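Long-range contact in endoglucanase (Thermotoga maritima, PDB 2FVG), which probably acts as a metal-dependent aminopeptidase of the M42 family, with two divalent metal cations per subunit, despite its name: residues C215-E220 with G298-P303. Numbering follows the deposited sequence.
Sequences CAIVVE and GVISTP
Ile217 and Ile300 meet on one face of two parallel strands, where CG2 of Ile217 lies 3.9 Å from CD1 of Ile300, the two side chains slanting across each other. In Ile300 the longer branch starts beside the backbone N (chi1 -64°) and carries CD1 back toward CG2 of Ile217. Gly298, the parallel partner of Ile217, adds no side chain to this face. On the other face stand Val218, Val299, Glu220 and Ser301. Branched valines suit the extended backbone and fill this buried layer, with CB of Val218 4.3 Å from CG2 of Val299. The extended chain of Glu220 crosses the Val299 side chain at a slant, with OE1 4.0 Å from CG1 of Val299. The short serine hydroxyl of Ser301 shares a water that donates to this same OE1. Five backbone hydrogen bonds fix the register; the two straightest are Val218 N to Gly298 O (2.8 Å) and Ile300 N to Val218 O (2.9 Å). At the far end the carbonyl O of Glu220 accepts both Thr302 N and a water shared with Thr302 OG1. Glu220, a predicted zinc ligand, hydrogen-bonds through OE2 to His61, another predicted ligand, so the pairing runs up to the probable metal site. Strand 55-61 flanks 215-220 in the central sheet, while helix 316-332 packs on Val219 and Ile300 and helix 334-337 on Ile217.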
ATOM      1  N   CYS A 215      20.508  -3.939   2.821  1.00 27.93           N
ATOM      2  CA  CYS A 215      19.469  -4.622   2.064  1.00 30.55           C
ATOM      3  C   CYS A 215      18.093  -4.133   2.475  1.00 29.75           C
ATOM      4  O   CYS A 215      17.952  -3.462   3.494  1.00 29.24           O
ATOM      5  CB  CYS A 215      19.570  -6.137   2.221  1.00 32.97           C
ATOM      6  SG  CYS A 215      19.250  -6.708   3.864  1.00 41.46           S
ATOM      7  N   ALA A 216      17.088  -4.502   1.687  1.00 29.01           N
ATOM      8  CA  ALA A 216      15.717  -4.051   1.868  1.00 28.11           C
ATOM      9  C   ALA A 216      14.695  -5.198   1.822  1.00 30.24           C
ATOM     10  O   ALA A 216      14.918  -6.231   1.187  1.00 31.60           O
ATOM     11  CB  ALA A 216      15.392  -3.015   0.760  1.00 26.16           C
ATOM     12  N   ILE A 217      13.573  -5.006   2.505  1.00 28.98           N
ATOM     13  CA  ILE A 217      12.445  -5.942   2.455  1.00 27.72           C
ATOM     14  C   ILE A 217      11.301  -5.052   2.005  1.00 27.38           C
ATOM     15  O   ILE A 217      11.026  -4.052   2.655  1.00 26.27           O
ATOM     16  CB  ILE A 217      12.135  -6.540   3.848  1.00 27.75           C
ATOM     17  CG1 ILE A 217      13.254  -7.466   4.309  1.00 30.16           C
ATOM     18  CG2 ILE A 217      10.851  -7.386   3.836  1.00 30.00           C
ATOM     19  CD1 ILE A 217      13.076  -7.880   5.784  1.00 28.53           C
ATOM     20  N   VAL A 218      10.689  -5.348   0.857  1.00 27.44           N
ATOM     21  CA  VAL A 218       9.526  -4.592   0.398  1.00 23.91           C
ATOM     22  C   VAL A 218       8.268  -5.392   0.801  1.00 28.03           C
ATOM     23  O   VAL A 218       8.157  -6.582   0.511  1.00 29.64           O
ATOM     24  CB  VAL A 218       9.585  -4.343  -1.144  1.00 26.33           C
ATOM     25  CG1 VAL A 218       8.434  -3.493  -1.576  1.00 25.30           C
ATOM     26  CG2 VAL A 218      10.897  -3.661  -1.511  1.00 25.01           C
ATOM     27  N   VAL A 219       7.365  -4.754   1.541  1.00 29.20           N
ATOM     28  CA  VAL A 219       6.109  -5.354   1.984  1.00 28.09           C
ATOM     29  C   VAL A 219       4.998  -4.855   1.059  1.00 31.16           C
ATOM     30  O   VAL A 219       4.660  -3.663   1.059  1.00 29.17           O
ATOM     31  CB  VAL A 219       5.814  -4.992   3.447  1.00 29.10           C
ATOM     32  CG1 VAL A 219       4.513  -5.645   3.934  1.00 31.02           C
ATOM     33  CG2 VAL A 219       6.984  -5.492   4.356  1.00 29.43           C
ATOM     34  N   GLU A 220       4.478  -5.757   0.231  1.00 29.56           N
ATOM     35  CA  GLU A 220       3.411  -5.418  -0.693  1.00 31.02           C
ATOM     36  C   GLU A 220       2.178  -6.280  -0.470  1.00 30.66           C
ATOM     37  O   GLU A 220       2.148  -7.154   0.427  1.00 31.66           O
ATOM     38  CB  GLU A 220       3.896  -5.567  -2.133  1.00 32.57           C
ATOM     39  CG  GLU A 220       4.961  -4.536  -2.492  1.00 40.69           C
ATOM     40  CD  GLU A 220       5.391  -4.577  -3.941  1.00 57.67           C
ATOM     41  OE1 GLU A 220       5.113  -5.602  -4.625  1.00 62.78           O
ATOM     42  OE2 GLU A 220       6.022  -3.579  -4.394  1.00 67.10           O
ATOM     43  N   GLY A 298      14.329  -8.316  -0.759  1.00 25.58           N
ATOM     44  CA  GLY A 298      13.366  -9.389  -0.714  1.00 25.78           C
ATOM     45  C   GLY A 298      12.004  -8.717  -0.839  1.00 28.34           C
ATOM     46  O   GLY A 298      11.856  -7.512  -0.537  1.00 29.17           O
ATOM     47  N   VAL A 299      11.016  -9.461  -1.329  1.00 26.66           N
ATOM     48  CA  VAL A 299       9.646  -8.950  -1.408  1.00 24.14           C
ATOM     49  C   VAL A 299       8.733  -9.966  -0.742  1.00 24.21           C
ATOM     50  O   VAL A 299       8.817 -11.174  -1.017  1.00 24.28           O
ATOM     51  CB  VAL A 299       9.174  -8.707  -2.864  1.00 23.96           C
ATOM     52  CG1 VAL A 299       7.770  -8.116  -2.891  1.00 23.43           C
ATOM     53  CG2 VAL A 299      10.134  -7.790  -3.611  1.00 26.76           C
ATOM     54  N   ILE A 300       7.895  -9.476   0.161  1.00 24.55           N
ATOM     55  CA  ILE A 300       6.909 -10.274   0.869  1.00 25.76           C
ATOM     56  C   ILE A 300       5.527  -9.641   0.652  1.00 27.49           C
ATOM     57  O   ILE A 300       5.347  -8.428   0.822  1.00 28.85           O
ATOM     58  CB  ILE A 300       7.266 -10.348   2.349  1.00 28.08           C
ATOM     59  CG1 ILE A 300       8.604 -11.079   2.499  1.00 26.99           C
ATOM     60  CG2 ILE A 300       6.220 -11.126   3.122  1.00 30.28           C
ATOM     61  CD1 ILE A 300       9.209 -10.962   3.870  1.00 21.09           C
ATOM     62  N   SER A 301       4.556 -10.452   0.253  1.00 25.97           N
ATOM     63  CA  SER A 301       3.238  -9.922  -0.027  1.00 27.43           C
ATOM     64  C   SER A 301       2.106 -10.617   0.713  1.00 28.42           C
ATOM     65  O   SER A 301       2.090 -11.848   0.858  1.00 31.69           O
ATOM     66  CB  SER A 301       2.950 -10.041  -1.529  1.00 27.85           C
ATOM     67  OG  SER A 301       3.940  -9.407  -2.296  1.00 29.12           O
ATOM     68  N   THR A 302       1.165  -9.814   1.181  1.00 26.53           N
ATOM     69  CA  THR A 302      -0.076 -10.314   1.734  1.00 26.55           C
ATOM     70  C   THR A 302      -0.991 -10.565   0.513  1.00 24.12           C
ATOM     71  O   THR A 302      -1.158  -9.687  -0.334  1.00 24.00           O
ATOM     72  CB  THR A 302      -0.721  -9.280   2.687  1.00 25.28           C
ATOM     73  OG1 THR A 302       0.188  -9.019   3.755  1.00 35.47           O
ATOM     74  CG2 THR A 302      -2.045  -9.826   3.307  1.00 19.98           C
ATOM     75  N   PRO A 303      -1.553 -11.779   0.390  1.00 24.48           N
ATOM     76  CA  PRO A 303      -2.483 -12.041  -0.725  1.00 23.04           C
ATOM     77  C   PRO A 303      -3.775 -11.230  -0.570  1.00 23.79           C
ATOM     78  O   PRO A 303      -4.210 -10.971   0.545  1.00 26.55           O
ATOM     79  CB  PRO A 303      -2.822 -13.539  -0.566  1.00 22.56           C
ATOM     80  CG  PRO A 303      -1.765 -14.095   0.325  1.00 24.42           C
ATOM     81  CD  PRO A 303      -1.361 -12.964   1.241  1.00 20.66           C
TER
HETATM   82  O   HOH W   1       1.054  -6.505   3.102  1.00 40.54           O
HETATM   83  O   HOH W   2       4.017  -8.005  -4.952  1.00 47.78           O